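Long-range contact in probable ss-1,3-N-acetylglucosaminyltransferase (Staphylococcus aureus subsp. aureus N315, PDB 6H21), which is probably a glycosyltransferase with a family 2 GT-A domain, here holding manganese and uridine-diphosphate-N-acetylglucosamine: residues L35-M47 / L109-E121. Sequence-based numbering, arbitrary orientation.
Sequences LHRTISSVLNQTM and LDSDDLLHERALE. With MN (manganese (II) ion), chain Y; MN (manganese (II) ion), chain Z; UD1 (uridine-diphosphate-N-acetylglucosamine), chain X.
Leu109, just after strand 105-108, sets CD2 against CG2 of Thr38 (3.8 Å). Asp110 and Asp112 turn their side chains from helix 35-43 toward the ligand, consistent with a DxD motif. Asp112 binds one manganese ion with both carboxylate oxygens, and its OD2 also binds the second. Two carbonyls of the type I turn from Asp110 to Asp113 meet the helix. Thr38 OG1 lies 2.7 Å from Asp113 O and 3.1 Å from Ser111 O. One hydroxyl proton thus has two carbonyls to choose from. OG1 gets there by standing anti to its own carbonyl carbon (chi1 -67°). Leu114 then crosses Arg37 at about a right angle, with CD1 over one guanidinium face. Arg37 NH1 makes a salt bridge with Glu142. Leu115 N gives a nearly straight bond to Ser41 OG (3.0 Å, 165°).

Gln45, bent at chi2, brings its amide to the turn beyond. NE2 donates to His116 O (2.9 Å) and to Ser41 O, both in the amide plane. It lies in the carbonyl plane of Ser41 but above that of His116. Ala119 N reaches His116 O from the opposite face. Glu117 O receives Thr46 N at 2.8 Å. OE1 of Gln45 accepts from Leu120 N (3.0 Å, 176°) and from a water that also takes Glu121 N and Met47 N. Met47 CE packs on Leu120 CB.

Mostly, side chains of 35-47 bond to backbone of 109-121. Gln45 and Thr46 hold the turn at 116-120. The Thr38 and Ser41 contacts are consistent with fixing the backbone at 111-115, while Asp110 and Asp112 face the manganese and uridine-diphosphate-N-acetylglucosamine site.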
ATOM      1  N   LEU C  35     -41.559   4.630 -31.159  1.00 35.55           N
ATOM      2  CA  LEU C  35     -42.409   4.746 -29.972  1.00 37.68           C
ATOM      3  C   LEU C  35     -43.689   3.895 -30.087  1.00 35.93           C
ATOM      4  O   LEU C  35     -44.261   3.523 -29.056  1.00 31.86           O
ATOM      5  CB  LEU C  35     -42.742   6.227 -29.758  1.00 35.90           C
ATOM      6  CG  LEU C  35     -43.562   6.547 -28.510  1.00 35.36           C
ATOM      7  CD1 LEU C  35     -42.853   6.062 -27.255  1.00 38.55           C
ATOM      8  CD2 LEU C  35     -43.851   8.035 -28.414  1.00 35.10           C
ATOM      9  N   HIS C  36     -44.157   3.601 -31.311  1.00 34.57           N
ATOM     10  CA  HIS C  36     -45.376   2.782 -31.516  1.00 33.24           C
ATOM     11  C   HIS C  36     -45.289   1.468 -30.726  1.00 28.98           C
ATOM     12  O   HIS C  36     -46.272   1.046 -30.080  1.00 33.48           O
ATOM     13  CB  HIS C  36     -45.611   2.471 -33.002  1.00 37.32           C
ATOM     14  CG  HIS C  36     -46.186   3.609 -33.775  1.00 39.82           C
ATOM     15  ND1 HIS C  36     -47.456   4.090 -33.537  1.00 38.89           N
ATOM     16  CD2 HIS C  36     -45.673   4.356 -34.778  1.00 41.53           C
ATOM     17  CE1 HIS C  36     -47.705   5.087 -34.362  1.00 45.47           C
ATOM     18  NE2 HIS C  36     -46.625   5.273 -35.134  1.00 42.32           N
ATOM     19  N   ARG C  37     -44.125   0.824 -30.792  1.00 53.13           N
ATOM     20  CA  ARG C  37     -43.930  -0.479 -30.197  1.00 49.42           C
ATOM     21  C   ARG C  37     -44.137  -0.438 -28.679  1.00 45.70           C
ATOM     22  O   ARG C  37     -44.767  -1.326 -28.129  1.00 44.22           O
ATOM     23  CB  ARG C  37     -42.524  -0.996 -30.495  1.00 48.86           C
ATOM     24  CG  ARG C  37     -42.325  -2.447 -30.091  1.00 48.30           C
ATOM     25  CD  ARG C  37     -40.974  -2.967 -30.525  1.00 48.43           C
ATOM     26  NE  ARG C  37     -39.862  -2.331 -29.834  1.00 47.27           N
ATOM     27  CZ  ARG C  37     -38.651  -2.868 -29.731  1.00 47.29           C
ATOM     28  NH1 ARG C  37     -38.417  -4.073 -30.224  1.00 47.78           N
ATOM     29  NH2 ARG C  37     -37.681  -2.205 -29.128  1.00 46.61           N
ATOM     30  N   THR C  38     -43.571   0.579 -28.020  1.00 43.37           N
ATOM     31  CA  THR C  38     -43.649   0.727 -26.562  1.00 41.65           C
ATOM     32  C   THR C  38     -45.098   1.034 -26.166  1.00 40.87           C
ATOM     33  O   THR C  38     -45.615   0.455 -25.218  1.00 39.98           O
ATOM     34  CB  THR C  38     -42.687   1.808 -26.047  1.00 40.90           C
ATOM     35  OG1 THR C  38     -41.341   1.366 -26.249  1.00 40.58           O
ATOM     36  CG2 THR C  38     -42.903   2.134 -24.588  1.00 40.02           C
ATOM     37  N   ILE C  39     -45.745   1.944 -26.903  1.00 40.99           N
ATOM     38  CA  ILE C  39     -47.113   2.321 -26.588  1.00 40.76           C
ATOM     39  C   ILE C  39     -48.014   1.089 -26.731  1.00 40.44           C
ATOM     40  O   ILE C  39     -48.870   0.850 -25.879  1.00 39.71           O
ATOM     41  CB  ILE C  39     -47.592   3.510 -27.442  1.00 41.46           C
ATOM     42  CG1 ILE C  39     -46.855   4.789 -27.051  1.00 41.67           C
ATOM     43  CG2 ILE C  39     -49.102   3.686 -27.328  1.00 41.48           C
ATOM     44  CD1 ILE C  39     -47.131   5.959 -27.963  1.00 42.75           C
ATOM     45  N   SER C  40     -47.827   0.333 -27.822  1.00 40.87           N
ATOM     46  CA  SER C  40     -48.615  -0.875 -28.086  1.00 41.00           C
ATOM     47  C   SER C  40     -48.475  -1.879 -26.928  1.00 40.23           C
ATOM     48  O   SER C  40     -49.446  -2.554 -26.563  1.00 40.21           O
ATOM     49  CB  SER C  40     -48.225  -1.494 -29.401  1.00 41.92           C
ATOM     50  OG  SER C  40     -48.461  -0.596 -30.488  1.00 42.75           O
ATOM     51  N   SER C  41     -47.269  -1.977 -26.350  1.00 39.61           N
ATOM     52  CA  SER C  41     -47.035  -2.891 -25.229  1.00 39.14           C
ATOM     53  C   SER C  41     -47.853  -2.458 -24.004  1.00 38.64           C
ATOM     54  O   SER C  41     -48.240  -3.307 -23.212  1.00 38.64           O
ATOM     55  CB  SER C  41     -45.555  -3.055 -24.911  1.00 38.86           C
ATOM     56  OG  SER C  41     -45.073  -2.047 -24.031  1.00 38.06           O
ATOM     57  N   VAL C  42     -48.116  -1.156 -23.857  1.00 38.37           N
ATOM     58  CA  VAL C  42     -48.936  -0.665 -22.738  1.00 38.39           C
ATOM     59  C   VAL C  42     -50.431  -0.835 -23.037  1.00 39.08           C
ATOM     60  O   VAL C  42     -51.219  -1.149 -22.137  1.00 39.08           O
ATOM     61  CB  VAL C  42     -48.638   0.798 -22.380  1.00 38.17           C
ATOM     62  CG1 VAL C  42     -49.519   1.273 -21.229  1.00 38.12           C
ATOM     63  CG2 VAL C  42     -47.175   0.994 -22.049  1.00 37.78           C
ATOM     64  N   LEU C  43     -50.838  -0.610 -24.289  1.00 39.75           N
ATOM     65  CA  LEU C  43     -52.256  -0.666 -24.626  1.00 40.53           C
ATOM     66  C   LEU C  43     -52.765  -2.114 -24.703  1.00 41.31           C
ATOM     67  O   LEU C  43     -53.974  -2.327 -24.566  1.00 41.54           O
ATOM     68  CB  LEU C  43     -52.509   0.106 -25.925  1.00 40.98           C
ATOM     69  CG  LEU C  43     -52.330   1.618 -25.798  1.00 40.92           C
ATOM     70  CD1 LEU C  43     -52.776   2.324 -27.063  1.00 41.75           C
ATOM     71  CD2 LEU C  43     -53.080   2.166 -24.594  1.00 40.75           C
ATOM     72  N   ASN C  44     -51.859  -3.091 -24.851  1.00 41.86           N
ATOM     73  CA  ASN C  44     -52.222  -4.519 -24.984  1.00 42.90           C
ATOM     74  C   ASN C  44     -52.014  -5.252 -23.644  1.00 42.63           C
ATOM     75  O   ASN C  44     -51.536  -6.382 -23.596  1.00 44.09           O
ATOM     76  CB  ASN C  44     -51.460  -5.170 -26.146  1.00 43.89           C
ATOM     77  CG  ASN C  44     -51.826  -4.584 -27.501  1.00 45.42           C
ATOM     78  OD1 ASN C  44     -52.934  -4.077 -27.704  1.00 46.45           O
ATOM     79  ND2 ASN C  44     -50.912  -4.663 -28.460  1.00 46.71           N
ATOM     80  N   GLN C  45     -52.458  -4.653 -22.543  1.00 41.87           N
ATOM     81  CA  GLN C  45     -52.343  -5.291 -21.223  1.00 41.56           C
ATOM     82  C   GLN C  45     -53.535  -6.229 -20.984  1.00 42.40           C
ATOM     83  O   GLN C  45     -54.620  -6.013 -21.512  1.00 42.63           O
ATOM     84  CB  GLN C  45     -52.274  -4.231 -20.121  1.00 40.76           C
ATOM     85  CG  GLN C  45     -50.947  -3.492 -20.074  1.00 39.97           C
ATOM     86  CD  GLN C  45     -49.810  -4.425 -19.730  1.00 39.82           C
ATOM     87  OE1 GLN C  45     -49.812  -5.065 -18.679  1.00 39.64           O
ATOM     88  NE2 GLN C  45     -48.841  -4.517 -20.627  1.00 39.39           N
ATOM     89  N   THR C  46     -53.335  -7.249 -20.143  1.00 42.64           N
ATOM     90  CA  THR C  46     -54.432  -8.108 -19.708  1.00 43.44           C
ATOM     91  C   THR C  46     -55.360  -7.368 -18.742  1.00 43.62           C
ATOM     92  O   THR C  46     -56.527  -7.709 -18.654  1.00 44.10           O
ATOM     93  CB  THR C  46     -53.927  -9.386 -19.044  1.00 43.81           C
ATOM     94  OG1 THR C  46     -53.092  -9.007 -17.948  1.00 43.78           O
ATOM     95  CG2 THR C  46     -53.190 -10.258 -20.032  1.00 44.18           C
ATOM     96  N   MET C  47     -54.834  -6.369 -18.023  1.00 43.36           N
ATOM     97  CA  MET C  47     -55.657  -5.524 -17.169  1.00 43.69           C
ATOM     98  C   MET C  47     -56.727  -4.834 -18.024  1.00 44.11           C
ATOM     99  O   MET C  47     -56.454  -4.399 -19.140  1.00 43.50           O
ATOM    100  CB  MET C  47     -54.847  -4.449 -16.445  1.00 43.03           C
ATOM    101  CG  MET C  47     -55.706  -3.506 -15.615  1.00 43.44           C
ATOM    102  SD  MET C  47     -54.732  -2.414 -14.546  1.00 43.19           S
ATOM    103  CE  MET C  47     -54.214  -3.578 -13.289  1.00 43.27           C
ATOM    104  N   LEU C 109     -42.418   3.828 -16.941  1.00 35.61           N
ATOM    105  CA  LEU C 109     -42.003   3.142 -18.145  1.00 35.80           C
ATOM    106  C   LEU C 109     -41.160   4.111 -18.973  1.00 36.08           C
ATOM    107  O   LEU C 109     -41.598   5.199 -19.263  1.00 36.95           O
ATOM    108  CB  LEU C 109     -43.248   2.693 -18.912  1.00 36.02           C
ATOM    109  CG  LEU C 109     -43.012   2.166 -20.323  1.00 36.30           C
ATOM    110  CD1 LEU C 109     -42.174   0.889 -20.313  1.00 36.06           C
ATOM    111  CD2 LEU C 109     -44.337   1.937 -21.023  1.00 36.84           C
ATOM    112  N   ASP C 110     -39.954   3.685 -19.354  1.00 35.90           N
ATOM    113  CA  ASP C 110     -39.141   4.463 -20.283  1.00 36.41           C
ATOM    114  C   ASP C 110     -39.651   4.192 -21.707  1.00 37.05           C
ATOM    115  O   ASP C 110     -40.145   3.085 -22.005  1.00 36.97           O
ATOM    116  CB  ASP C 110     -37.648   4.193 -20.069  1.00 36.13           C
ATOM    117  CG  ASP C 110     -37.120   4.721 -18.743  1.00 35.68           C
ATOM    118  OD1 ASP C 110     -37.833   5.529 -18.089  1.00 35.71           O
ATOM    119  OD2 ASP C 110     -35.992   4.337 -18.374  1.00 35.53           O
ATOM    120  N   SER C 111     -39.522   5.218 -22.559  1.00 37.83           N
ATOM    121  CA  SER C 111     -40.114   5.298 -23.889  1.00 38.78           C
ATOM    122  C   SER C 111     -39.492   4.295 -24.873  1.00 38.76           C
ATOM    123  O   SER C 111     -40.016   4.112 -25.965  1.00 39.19           O
ATOM    124  CB  SER C 111     -39.989   6.699 -24.431  1.00 39.98           C
ATOM    125  OG  SER C 111     -38.633   7.103 -24.428  1.00 40.20           O
ATOM    126  N   ASP C 112     -38.383   3.659 -24.498  1.00 38.09           N
ATOM    127  CA  ASP C 112     -37.711   2.701 -25.372  1.00 38.67           C
ATOM    128  C   ASP C 112     -37.926   1.246 -24.904  1.00 38.23           C
ATOM    129  O   ASP C 112     -37.478   0.328 -25.575  1.00 38.95           O
ATOM    130  CB  ASP C 112     -36.213   3.030 -25.490  1.00 38.91           C
ATOM    131  CG  ASP C 112     -35.466   3.069 -24.165  1.00 38.22           C
ATOM    132  OD1 ASP C 112     -36.129   3.014 -23.104  1.00 37.22           O
ATOM    133  OD2 ASP C 112     -34.214   3.152 -24.187  1.00 38.32           O
ATOM    134  N   ASP C 113     -38.597   1.023 -23.767  1.00 37.43           N
ATOM    135  CA  ASP C 113     -38.708  -0.350 -23.159  1.00 37.29           C
ATOM    136  C   ASP C 113     -40.093  -0.950 -23.472  1.00 37.53           C
ATOM    137  O   ASP C 113     -40.898  -0.325 -24.155  1.00 38.05           O
ATOM    138  CB  ASP C 113     -38.417  -0.304 -21.655  1.00 36.39           C
ATOM    139  CG  ASP C 113     -37.005   0.161 -21.297  1.00 36.03           C
ATOM    140  OD1 ASP C 113     -36.094  -0.037 -22.120  1.00 36.53           O
ATOM    141  OD2 ASP C 113     -36.845   0.739 -20.191  1.00 35.25           O
ATOM    142  N   LEU C 114     -40.347  -2.182 -23.014  1.00 37.52           N
ATOM    143  CA  LEU C 114     -41.571  -2.941 -23.347  1.00 37.89           C
ATOM    144  C   LEU C 114     -42.139  -3.578 -22.073  1.00 37.50           C
ATOM    145  O   LEU C 114     -41.386  -4.144 -21.279  1.00 37.21           O
ATOM    146  CB  LEU C 114     -41.237  -4.043 -24.355  1.00 38.88           C
ATOM    147  CG  LEU C 114     -40.576  -3.599 -25.655  1.00 39.63           C
ATOM    148  CD1 LEU C 114     -40.081  -4.807 -26.451  1.00 40.62           C
ATOM    149  CD2 LEU C 114     -41.546  -2.769 -26.479  1.00 40.01           C
ATOM    150  N   LEU C 115     -43.460  -3.473 -21.888  1.00 37.43           N
ATOM    151  CA  LEU C 115     -44.167  -4.221 -20.843  1.00 37.38           C
ATOM    152  C   LEU C 115     -44.598  -5.590 -21.389  1.00 38.27           C
ATOM    153  O   LEU C 115     -45.069  -5.702 -22.523  1.00 38.79           O
ATOM    154  CB  LEU C 115     -45.401  -3.436 -20.390  1.00 37.20           C
ATOM    155  CG  LEU C 115     -45.149  -2.180 -19.567  1.00 36.55           C
ATOM    156  CD1 LEU C 115     -46.453  -1.665 -18.981  1.00 36.59           C
ATOM    157  CD2 LEU C 115     -44.136  -2.444 -18.458  1.00 36.23           C
ATOM    158  N   HIS C 116     -44.436  -6.628 -20.567  1.00 38.61           N
ATOM    159  CA  HIS C 116     -45.152  -7.885 -20.744  1.00 39.70           C
ATOM    160  C   HIS C 116     -46.661  -7.593 -20.660  1.00 39.86           C
ATOM    161  O   HIS C 116     -47.093  -6.734 -19.904  1.00 39.09           O
ATOM    162  CB  HIS C 116     -44.646  -8.888 -19.700  1.00 39.95           C
ATOM    163  CG  HIS C 116     -45.054 -10.295 -19.940  1.00 41.07           C
ATOM    164  ND1 HIS C 116     -46.346 -10.733 -19.712  1.00 41.60           N
ATOM    165  CD2 HIS C 116     -44.350 -11.370 -20.355  1.00 41.98           C
ATOM    166  CE1 HIS C 116     -46.421 -12.018 -20.003  1.00 42.63           C
ATOM    167  NE2 HIS C 116     -45.202 -12.433 -20.387  1.00 42.84           N
ATOM    168  N   GLU C 117     -47.470  -8.326 -21.434  1.00 41.20           N
ATOM    169  CA  GLU C 117     -48.936  -8.091 -21.475  1.00 41.85           C
ATOM    170  C   GLU C 117     -49.569  -8.294 -20.088  1.00 41.61           C
ATOM    171  O   GLU C 117     -50.608  -7.700 -19.812  1.00 41.69           O
ATOM    172  CB  GLU C 117     -49.621  -8.958 -22.544  1.00 43.51           C
ATOM    173  CG  GLU C 117     -49.543 -10.462 -22.294  1.00 45.27           C
ATOM    174  CD  GLU C 117     -50.247 -11.328 -23.341  1.00 47.52           C
ATOM    175  OE1 GLU C 117     -50.518 -10.834 -24.460  1.00 49.00           O
ATOM    176  OE2 GLU C 117     -50.519 -12.505 -23.046  1.00 50.09           O
ATOM    177  N   ARG C 118     -48.946  -9.102 -19.222  1.00 41.47           N
ATOM    178  CA  ARG C 118     -49.494  -9.419 -17.892  1.00 41.80           C
ATOM    179  C   ARG C 118     -48.976  -8.477 -16.795  1.00 40.81           C
ATOM    180  O   ARG C 118     -49.428  -8.592 -15.632  1.00 40.87           O
ATOM    181  CB  ARG C 118     -49.139 -10.851 -17.491  1.00 42.93           C
ATOM    182  CG  ARG C 118     -49.743 -11.917 -18.390  1.00 44.28           C
ATOM    183  CD  ARG C 118     -49.357 -13.309 -17.926  1.00 45.71           C
ATOM    184  NE  ARG C 118     -49.851 -13.524 -16.569  1.00 46.56           N
ATOM    185  CZ  ARG C 118     -51.029 -14.070 -16.257  1.00 47.62           C
ATOM    186  NH1 ARG C 118     -51.770 -14.661 -17.182  1.00 48.22           N
ATOM    187  NH2 ARG C 118     -51.445 -14.033 -15.006  1.00 48.26           N
ATOM    188  N   ALA C 119     -48.069  -7.555 -17.156  1.00 39.69           N
ATOM    189  CA  ALA C 119     -47.332  -6.723 -16.203  1.00 39.00           C
ATOM    190  C   ALA C 119     -48.272  -6.019 -15.224  1.00 38.87           C
ATOM    191  O   ALA C 119     -48.140  -6.205 -14.025  1.00 38.79           O
ATOM    192  CB  ALA C 119     -46.458  -5.717 -16.923  1.00 38.27           C
ATOM    193  N   LEU C 120     -49.189  -5.187 -15.727  1.00 38.94           N
ATOM    194  CA  LEU C 120     -49.948  -4.314 -14.830  1.00 39.23           C
ATOM    195  C   LEU C 120     -50.863  -5.156 -13.932  1.00 40.24           C
ATOM    196  O   LEU C 120     -50.943  -4.903 -12.740  1.00 40.30           O
ATOM    197  CB  LEU C 120     -50.750  -3.285 -15.635  1.00 39.29           C
ATOM    198  CG  LEU C 120     -49.950  -2.246 -16.427  1.00 38.89           C
ATOM    199  CD1 LEU C 120     -50.862  -1.115 -16.874  1.00 38.99           C
ATOM    200  CD2 LEU C 120     -48.779  -1.693 -15.620  1.00 38.65           C
ATOM    201  N   GLU C 121     -51.523  -6.165 -14.515  1.00 41.36           N
ATOM    202  CA  GLU C 121     -52.518  -6.995 -13.800  1.00 42.81           C
ATOM    203  C   GLU C 121     -51.830  -7.796 -12.684  1.00 42.49           C
ATOM    204  O   GLU C 121     -52.262  -7.739 -11.539  1.00 42.84           O
ATOM    205  CB  GLU C 121     -53.272  -7.903 -14.778  1.00 44.46           C
ATOM    206  CG  GLU C 121     -54.321  -8.800 -14.120  1.00 46.67           C
ATOM    207  CD  GLU C 121     -55.674  -8.180 -13.772  1.00 48.42           C
ATOM    208  OE1 GLU C 121     -55.824  -6.925 -13.857  1.00 49.33           O
ATOM    209  OE2 GLU C 121     -56.603  -8.958 -13.431  1.00 50.62           O
TER
HETATM  210 MN    MN Y 404     -34.134   3.101 -21.961  1.00 35.78          MN
HETATM  211 MN    MN Z 405     -32.371   3.784 -25.591  1.00 74.91          MN
HETATM  212  C1' UD1 X 403     -31.067   4.848 -18.075  1.00 45.54           C
HETATM  213  C2' UD1 X 403     -31.225   3.811 -16.960  1.00 45.67           C
HETATM  214  C3' UD1 X 403     -32.701   3.661 -16.595  1.00 44.33           C
HETATM  215  C4' UD1 X 403     -33.281   5.029 -16.244  1.00 39.81           C
HETATM  216  C5' UD1 X 403     -32.967   6.079 -17.314  1.00 43.80           C
HETATM  217  C6' UD1 X 403     -33.437   7.479 -16.907  1.00 43.25           C
HETATM  218  C7' UD1 X 403     -29.545   2.003 -16.904  1.00 54.51           C
HETATM  219  C8' UD1 X 403     -29.169   0.651 -17.450  1.00 53.03           C
HETATM  220  N2' UD1 X 403     -30.679   2.525 -17.378  1.00 48.62           N
HETATM  221  O1' UD1 X 403     -31.803   4.376 -19.209  1.00 41.17           O
HETATM  222  O3' UD1 X 403     -32.844   2.753 -15.492  1.00 41.42           O
HETATM  223  O4' UD1 X 403     -34.698   4.903 -16.108  1.00 37.83           O
HETATM  224  O5' UD1 X 403     -31.560   6.112 -17.629  1.00 39.30           O
HETATM  225  O6' UD1 X 403     -32.941   7.865 -15.628  1.00 49.02           O
HETATM  226  O7' UD1 X 403     -28.860   2.577 -16.076  1.00 52.28           O
HETATM  227  N1  UD1 X 403     -35.976  11.479 -21.633  1.00 43.21           N
HETATM  228  C2  UD1 X 403     -36.586  12.702 -21.302  1.00 36.81           C
HETATM  229  N3  UD1 X 403     -36.011  13.863 -21.595  1.00 46.02           N
HETATM  230  C4  UD1 X 403     -34.840  13.904 -22.218  1.00 43.77           C
HETATM  231  C5  UD1 X 403     -34.197  12.715 -22.566  1.00 43.07           C
HETATM  232  C6  UD1 X 403     -34.781  11.485 -22.255  1.00 39.57           C
HETATM  233  O2  UD1 X 403     -37.677  12.732 -20.718  1.00 37.96           O
HETATM  234  O4  UD1 X 403     -34.358  15.029 -22.480  1.00 40.89           O
HETATM  235  C1B UD1 X 403     -36.678  10.252 -21.254  1.00 36.80           C
HETATM  236  C2B UD1 X 403     -36.695   9.184 -22.334  1.00 37.68           C
HETATM  237  O2' UD1 X 403     -37.685   9.467 -23.316  1.00 37.46           O
HETATM  238  C3B UD1 X 403     -36.981   7.936 -21.514  1.00 38.10           C
HETATM  239  C4B UD1 X 403     -36.329   8.231 -20.165  1.00 39.43           C
HETATM  240  O4B UD1 X 403     -36.067   9.642 -20.119  1.00 38.10           O
HETATM  241  O3B UD1 X 403     -38.393   7.755 -21.342  1.00 35.30           O
HETATM  242  C5B UD1 X 403     -35.014   7.496 -19.976  1.00 41.26           C
HETATM  243  O5B UD1 X 403     -34.244   7.630 -21.162  1.00 40.23           O
HETATM  244  PA  UD1 X 403     -33.517   6.382 -21.850  1.00 37.58           P
HETATM  245  O1A UD1 X 403     -32.847   6.931 -23.067  1.00 41.65           O
HETATM  246  O2A UD1 X 403     -34.418   5.151 -21.926  1.00 34.83           O
HETATM  247  O3A UD1 X 403     -32.398   6.110 -20.762  1.00 38.44           O
HETATM  248  PB  UD1 X 403     -31.500   4.793 -20.715  1.00 37.33           P
HETATM  249  O1B UD1 X 403     -30.070   5.216 -20.854  1.00 40.70           O
HETATM  250  O2B UD1 X 403     -32.025   3.691 -21.625  1.00 35.20           O
HETATM  251  O   HOH W   1     -37.364   0.578 -28.183  1.00 35.89           O
HETATM  252  O   HOH W   2     -47.961  -5.790 -23.890  1.00 40.11           O
HETATM  253  O   HOH W   3     -51.708  -6.542 -17.424  1.00 32.10           O
HETATM  254  O   HOH W   4     -34.798   2.569 -19.873  1.00 32.76           O
HETATM  255  O   HOH W   5     -33.729   0.981 -22.154  1.00 33.45           O